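Local coordinates for OHCU decarboxylase (PDB 2Q37), which catalyses the stereoselective decarboxylation of OHCU to (S)-allantoin, through this N-terminal domain of a bifunctional plant enzyme that also hydrolyses 5-hydroxyisourate, at residues Ile132-Gly137 / Met167-Leu172; Cys34-Phe39 / Val68-Glu73. One frame throughout, in Å; residues are numbered along the deposited sequence.

Contact 1 (Ile132-Gly137 / Met167-Leu172); sequences IICASG and MKITEL. With 3AL (1-[(4S)-2,5-dioxoimidazolidin-4-yl]urea), chain B.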
loop_
_atom_site.group_PDB
_atom_site.type_symbol
_atom_site.label_atom_id
_atom_site.label_comp_id
_atom_site.label_asym_id
_atom_site.label_seq_id
_atom_site.Cartn_x
_atom_site.Cartn_y
_atom_site.Cartn_z
ATOM N N ILE A 132 13.605 -0.711 2.803
ATOM C CA ILE A 132 14.041 -1.636 1.746
ATOM C C ILE A 132 14.932 -0.937 0.720
ATOM O O ILE A 132 14.577 0.100 0.167
ATOM C CB ILE A 132 12.836 -2.230 0.982
ATOM C CG1 ILE A 132 11.863 -2.888 1.973
ATOM C CG2 ILE A 132 13.321 -3.268 -0.053
ATOM C CD1 ILE A 132 12.457 -4.093 2.715
ATOM N N ILE A 133 16.094 -1.513 0.469
ATOM C CA ILE A 133 17.028 -0.945 -0.485
ATOM C C ILE A 133 17.916 -2.082 -0.931
ATOM O O ILE A 133 18.295 -2.930 -0.115
ATOM C CB ILE A 133 17.922 0.135 0.172
ATOM C CG1 ILE A 133 18.648 0.958 -0.900
ATOM C CG2 ILE A 133 18.971 -0.523 1.064
ATOM C CD1 ILE A 133 19.647 2.027 -0.329
ATOM N N CYS A 134 18.229 -2.115 -2.219
ATOM C CA CYS A 134 19.111 -3.136 -2.745
ATOM C C CYS A 134 20.496 -2.719 -2.248
ATOM O O CYS A 134 20.991 -1.655 -2.598
ATOM C CB CYS A 134 19.057 -3.140 -4.278
ATOM S SG CYS A 134 20.056 -4.421 -5.103
ATOM N N ALA A 135 21.091 -3.534 -1.381
ATOM C CA ALA A 135 22.430 -3.274 -0.836
ATOM C C ALA A 135 23.397 -4.026 -1.745
ATOM O O ALA A 135 22.983 -4.959 -2.443
ATOM C CB ALA A 135 22.517 -3.817 0.567
ATOM N N SER A 136 24.665 -3.657 -1.780
ATOM C CA SER A 136 25.557 -4.413 -2.667
ATOM C C SER A 136 26.981 -3.938 -2.660
ATOM O O SER A 136 27.895 -4.649 -2.230
ATOM C CB SER A 136 25.046 -4.394 -4.097
ATOM O OG SER A 136 24.730 -5.715 -4.501
ATOM N N GLY A 137 27.179 -2.749 -3.191
ATOM C CA GLY A 137 28.499 -2.170 -3.175
ATOM C C GLY A 137 28.246 -1.040 -2.209
ATOM O O GLY A 137 29.042 -0.118 -2.064
HETATM N N MSE A 167 12.413 -5.151 -6.325
HETATM C CA MSE A 167 12.513 -5.768 -7.632
HETATM C C MSE A 167 13.965 -5.875 -8.049
HETATM O O MSE A 167 14.360 -6.860 -8.661
HETATM C CB MSE A 167 11.739 -4.965 -8.672
HETATM C CG MSE A 167 11.675 -5.636 -10.029
HETATM SE SE MSE A 167 10.743 -7.355 -10.007
HETATM C CE MSE A 167 12.239 -8.538 -10.500
ATOM N N LYS A 168 14.763 -4.861 -7.733
ATOM C CA LYS A 168 16.174 -4.928 -8.084
ATOM C C LYS A 168 16.845 -6.114 -7.359
ATOM O O LYS A 168 17.638 -6.837 -7.950
ATOM C CB LYS A 168 16.896 -3.625 -7.723
ATOM C CG LYS A 168 16.495 -2.415 -8.568
ATOM C CD LYS A 168 17.486 -1.279 -8.360
ATOM C CE LYS A 168 16.795 -0.001 -7.951
ATOM N NZ LYS A 168 17.776 1.089 -7.673
ATOM N N ILE A 169 16.510 -6.304 -6.086
ATOM C CA ILE A 169 17.068 -7.380 -5.280
ATOM C C ILE A 169 16.715 -8.723 -5.910
ATOM O O ILE A 169 17.547 -9.632 -5.997
ATOM C CB ILE A 169 16.481 -7.360 -3.855
ATOM C CG1 ILE A 169 17.000 -6.140 -3.097
ATOM C CG2 ILE A 169 16.826 -8.669 -3.137
ATOM C CD1 ILE A 169 16.278 -5.851 -1.796
ATOM N N THR A 170 15.458 -8.822 -6.330
ATOM C CA THR A 170 14.932 -10.008 -6.940
ATOM C C THR A 170 15.661 -10.285 -8.239
ATOM O O THR A 170 16.058 -11.421 -8.474
ATOM C CB THR A 170 13.418 -9.858 -7.155
ATOM O OG1 THR A 170 12.758 -9.999 -5.887
ATOM C CG2 THR A 170 12.886 -10.898 -8.116
ATOM N N GLU A 171 15.863 -9.258 -9.064
ATOM C CA GLU A 171 16.575 -9.423 -10.339
ATOM C C GLU A 171 17.984 -9.931 -10.108
ATOM O O GLU A 171 18.504 -10.749 -10.867
ATOM C CB GLU A 171 16.711 -8.100 -11.067
ATOM C CG GLU A 171 15.530 -7.664 -11.886
ATOM C CD GLU A 171 15.810 -6.326 -12.546
ATOM O OE1 GLU A 171 16.832 -6.253 -13.272
ATOM O OE2 GLU A 171 15.026 -5.365 -12.329
ATOM N N LEU A 172 18.595 -9.395 -9.061
ATOM C CA LEU A 172 19.951 -9.717 -8.655
ATOM C C LEU A 172 20.056 -11.192 -8.295
ATOM O O LEU A 172 21.024 -11.867 -8.660
ATOM C CB LEU A 172 20.308 -8.856 -7.443
ATOM C CG LEU A 172 21.727 -8.307 -7.343
ATOM C CD1 LEU A 172 22.657 -9.375 -6.797
ATOM C CD2 LEU A 172 22.183 -7.814 -8.723
HETATM C C4 3AL B . 17.354 -6.341 1.845
HETATM C C5 3AL B . 17.944 -7.661 1.864
HETATM O O5 3AL B . 17.749 -8.665 2.498
HETATM N N7 3AL B . 18.971 -7.736 0.904
HETATM C C8 3AL B . 19.024 -6.482 0.313
HETATM O O8 3AL B . 19.819 -6.205 -0.576
HETATM N N9 3AL B . 18.075 -5.619 0.857
HETATM N N3 3AL B . 17.317 -5.752 3.182
HETATM C C2 3AL B . 16.708 -4.409 3.285
HETATM N N1 3AL B . 16.663 -3.937 4.396
HETATM O O2 3AL B . 16.250 -3.822 2.195
#
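C134 and I169 join the loop 132-137 to helix 155-178, with their CA atoms 5.3 Å apart. The joint is apolar: I169 CG1 lies against the backbone of C134, 3.7 Å from C134 CA, and it also touches C134 CB. The thiol of C134 stands anti to its own backbone nitrogen (chi1 -177°), a turn that carries SG over the helix beside I169 CG1, while C134 CB meets K168 CB at 4.1 Å. Beyond that point K168 bends away, and its ammonium group forms a salt bridge with E165, whose carboxylate also accepts from C134 N.

I169 continues past the cysteine. Its chain is extended at the second torsion (chi2 168°), which carries CD1 past C134 and over one face of the allantoin ring, near its N9 corner, with CD1 3.2 Å from N9 of the ligand. I132 reaches the same methyl through its CG2 branch, and I132 CG2 and CD1 both pack against the ureido oxygen O2. The side chain of I133 runs the other way, toward M143 and A146 of helix 140-150, so that the main chain is what faces the ligand. I133 N donates to ligand O2 at 2.9 Å. I133 O accepts from ring N9 at 2.9 Å. A135 N gives ligand O8 a nearly straight bond of 3.1 Å (172° at the hydrogen).

E100, P79 O and F131 O bind the ligand as well, and I132 adjoins the proton donor H78. Backbone amides and a carbonyl thus read the hydrogen-bonding pattern of (S)-allantoin while I169 covers a ring face, a division that, with the bonds from E100, P79 and F131, probably sets the ring's plane and limits its rotation; the two segments lend no charged side chain to it.

Contact 2 (Cys34-Phe39 / Val68-Glu73); sequences CGSSEF and VTDWLE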
loop_
_atom_site.group_PDB
_atom_site.type_symbol
_atom_site.label_atom_id
_atom_site.label_comp_id
_atom_site.label_asym_id
_atom_site.label_seq_id
_atom_site.Cartn_x
_atom_site.Cartn_y
_atom_site.Cartn_z
ATOM N N CYS A 34 11.964 -13.721 -3.465
ATOM C CA CYS A 34 10.930 -12.680 -3.345
ATOM C C CYS A 34 9.926 -13.143 -2.284
ATOM O O CYS A 34 9.114 -14.037 -2.534
ATOM C CB CYS A 34 10.208 -12.458 -4.691
ATOM S SG CYS A 34 9.500 -10.779 -4.960
ATOM N N GLY A 35 9.990 -12.534 -1.103
ATOM C CA GLY A 35 9.102 -12.909 -0.016
ATOM C C GLY A 35 7.610 -12.909 -0.303
ATOM O O GLY A 35 6.805 -13.149 0.603
ATOM N N SER A 36 7.231 -12.636 -1.550
ATOM C CA SER A 36 5.821 -12.614 -1.934
ATOM C C SER A 36 5.340 -14.000 -2.358
ATOM O O SER A 36 5.831 -14.576 -3.337
ATOM C CB SER A 36 5.588 -11.622 -3.081
ATOM O OG SER A 36 4.244 -11.676 -3.535
ATOM N N SER A 37 4.376 -14.527 -1.608
ATOM C CA SER A 37 3.804 -15.838 -1.889
ATOM C C SER A 37 3.138 -15.816 -3.259
ATOM O O SER A 37 3.308 -16.739 -4.059
ATOM C CB SER A 37 2.773 -16.192 -0.819
ATOM O OG SER A 37 3.357 -16.183 0.476
ATOM N N GLU A 38 2.391 -14.745 -3.519
ATOM C CA GLU A 38 1.675 -14.566 -4.776
ATOM C C GLU A 38 2.626 -14.505 -5.970
ATOM O O GLU A 38 2.389 -15.139 -6.994
ATOM C CB GLU A 38 0.827 -13.293 -4.714
ATOM C CG GLU A 38 -0.137 -13.147 -5.873
ATOM C CD GLU A 38 -0.907 -14.435 -6.142
ATOM O OE1 GLU A 38 -1.440 -15.032 -5.175
ATOM O OE2 GLU A 38 -0.977 -14.844 -7.322
ATOM N N PHE A 39 3.701 -13.735 -5.835
ATOM C CA PHE A 39 4.681 -13.610 -6.906
ATOM C C PHE A 39 5.309 -14.982 -7.178
ATOM O O PHE A 39 5.484 -15.383 -8.335
ATOM C CB PHE A 39 5.758 -12.580 -6.526
ATOM C CG PHE A 39 6.955 -12.593 -7.430
ATOM C CD1 PHE A 39 7.995 -13.506 -7.219
ATOM C CD2 PHE A 39 7.030 -11.731 -8.522
ATOM C CE1 PHE A 39 9.093 -13.564 -8.085
ATOM C CE2 PHE A 39 8.126 -11.779 -9.398
ATOM C CZ PHE A 39 9.159 -12.699 -9.177
ATOM N N VAL A 68 -0.737 -4.602 -3.346
ATOM C CA VAL A 68 0.042 -3.943 -2.305
ATOM C C VAL A 68 0.299 -4.852 -1.117
ATOM O O VAL A 68 1.351 -4.791 -0.480
ATOM C CB VAL A 68 -0.671 -2.662 -1.859
ATOM C CG1 VAL A 68 -0.030 -2.098 -0.610
ATOM C CG2 VAL A 68 -0.611 -1.638 -3.013
ATOM N N THR A 69 -0.666 -5.712 -0.832
ATOM C CA THR A 69 -0.544 -6.650 0.287
ATOM C C THR A 69 0.622 -7.622 0.064
ATOM O O THR A 69 1.318 -8.003 1.006
ATOM C CB THR A 69 -1.847 -7.440 0.466
ATOM O OG1 THR A 69 -2.874 -6.549 0.926
ATOM C CG2 THR A 69 -1.658 -8.555 1.470
ATOM N N ASP A 70 0.819 -8.015 -1.193
ATOM C CA ASP A 70 1.891 -8.913 -1.566
ATOM C C ASP A 70 3.232 -8.181 -1.453
ATOM O O ASP A 70 4.228 -8.774 -1.042
ATOM C CB ASP A 70 1.669 -9.419 -2.995
ATOM C CG ASP A 70 0.373 -10.215 -3.136
ATOM O OD1 ASP A 70 0.061 -11.003 -2.195
ATOM O OD2 ASP A 70 -0.315 -10.055 -4.187
ATOM N N TRP A 71 3.255 -6.895 -1.819
ATOM C CA TRP A 71 4.479 -6.114 -1.718
ATOM C C TRP A 71 4.919 -6.096 -0.255
ATOM O O TRP A 71 6.106 -6.243 0.062
ATOM C CB TRP A 71 4.255 -4.658 -2.171
ATOM C CG TRP A 71 4.243 -4.422 -3.666
ATOM C CD1 TRP A 71 4.366 -5.368 -4.649
ATOM C CD2 TRP A 71 4.078 -3.164 -4.339
ATOM N NE1 TRP A 71 4.283 -4.778 -5.884
ATOM C CE2 TRP A 71 4.104 -3.429 -5.726
ATOM C CE3 TRP A 71 3.911 -1.846 -3.905
ATOM C CZ2 TRP A 71 3.965 -2.419 -6.689
ATOM C CZ3 TRP A 71 3.776 -0.835 -4.858
ATOM C CH2 TRP A 71 3.802 -1.131 -6.239
ATOM N N LEU A 72 3.946 -5.902 0.631
ATOM C CA LEU A 72 4.212 -5.829 2.072
ATOM C C LEU A 72 4.734 -7.144 2.644
ATOM O O LEU A 72 5.608 -7.144 3.526
ATOM C CB LEU A 72 2.954 -5.406 2.824
ATOM C CG LEU A 72 2.401 -4.030 2.430
ATOM C CD1 LEU A 72 1.166 -3.714 3.310
ATOM C CD2 LEU A 72 3.500 -2.945 2.585
ATOM N N GLU A 73 4.209 -8.257 2.142
ATOM C CA GLU A 73 4.650 -9.549 2.615
ATOM C C GLU A 73 6.107 -9.722 2.222
ATOM O O GLU A 73 6.943 -10.127 3.048
ATOM C CB GLU A 73 3.810 -10.683 2.005
ATOM C CG GLU A 73 4.216 -12.071 2.507
ATOM C CD GLU A 73 3.310 -13.198 2.005
ATOM O OE1 GLU A 73 3.021 -13.258 0.781
ATOM O OE2 GLU A 73 2.901 -14.040 2.842
#
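E73 and S37 carry the polar part of the meeting between helices 68-76 and 37-44. One carboxylate oxygen, E73 OE1, takes two bonds from the same residue: S37 N donates at 3.0 Å, nearly straight (168°), and S37 OG donates at 3.0 Å. Both arrive from the same face of the carboxylate, well out of its plane. E73 spans the distance with CG anti to the backbone N (chi1 -178°) and an extended chain beyond. A second hydroxyl works within its own segment: S36, the N-cap of helix 37-44, accepts from F39 N at 3.1 Å through OG.

Close packing fills in around these bonds. S36 OG rests 3.5 Å from D70 CB, and the aliphatic CG of E73 lies 3.4 Å from G35 O, a carbonyl that also accepts from K31 NZ. Cut back to an alanine here, the side chain of E73 would probably leave S37 N and S37 OG without their shared acceptor and open a gap beside G35 O. The CB of E38 meets the D70 carboxylate, with OD2 at 3.5 Å.

Like charges come near one another at E38 and D70, whose carboxylate planes are 41° apart. E38 OE1 and D70 OD2 are 5.2 Å apart; E38 OE2 is bonded to Q42 and D70 OD2 to N67 N, partners that probably ease the like charges.

E73 places a carboxylate at the N-terminal end of helix 37-44, where its negative charge is likely to favour the partial positive charge of the helix dipole, beside the N-cap bond of S36.

Contact 1 lies near the centre of the chain and is mostly buried, whereas contact 2 sits farther out and is only partly covered, with helix 68-76 reaching the second subunit through V68 and T69. Helix 155-178 ties them together: T170, one residue beyond the isoleucine over the ligand, packs its OG1 3.5 Å from C34 SG and its methyl near F39 CZ. Their chemistry follows their place. Contact 1 joins its segments by apolar side chains and turns the backbone polar groups of I133 and A135 to the ligand; contact 2, about 16 Å away between centres, is held by serine hydroxyls, an amide and the E73 carboxylate at the start of a helix in the region required for BRI1 binding.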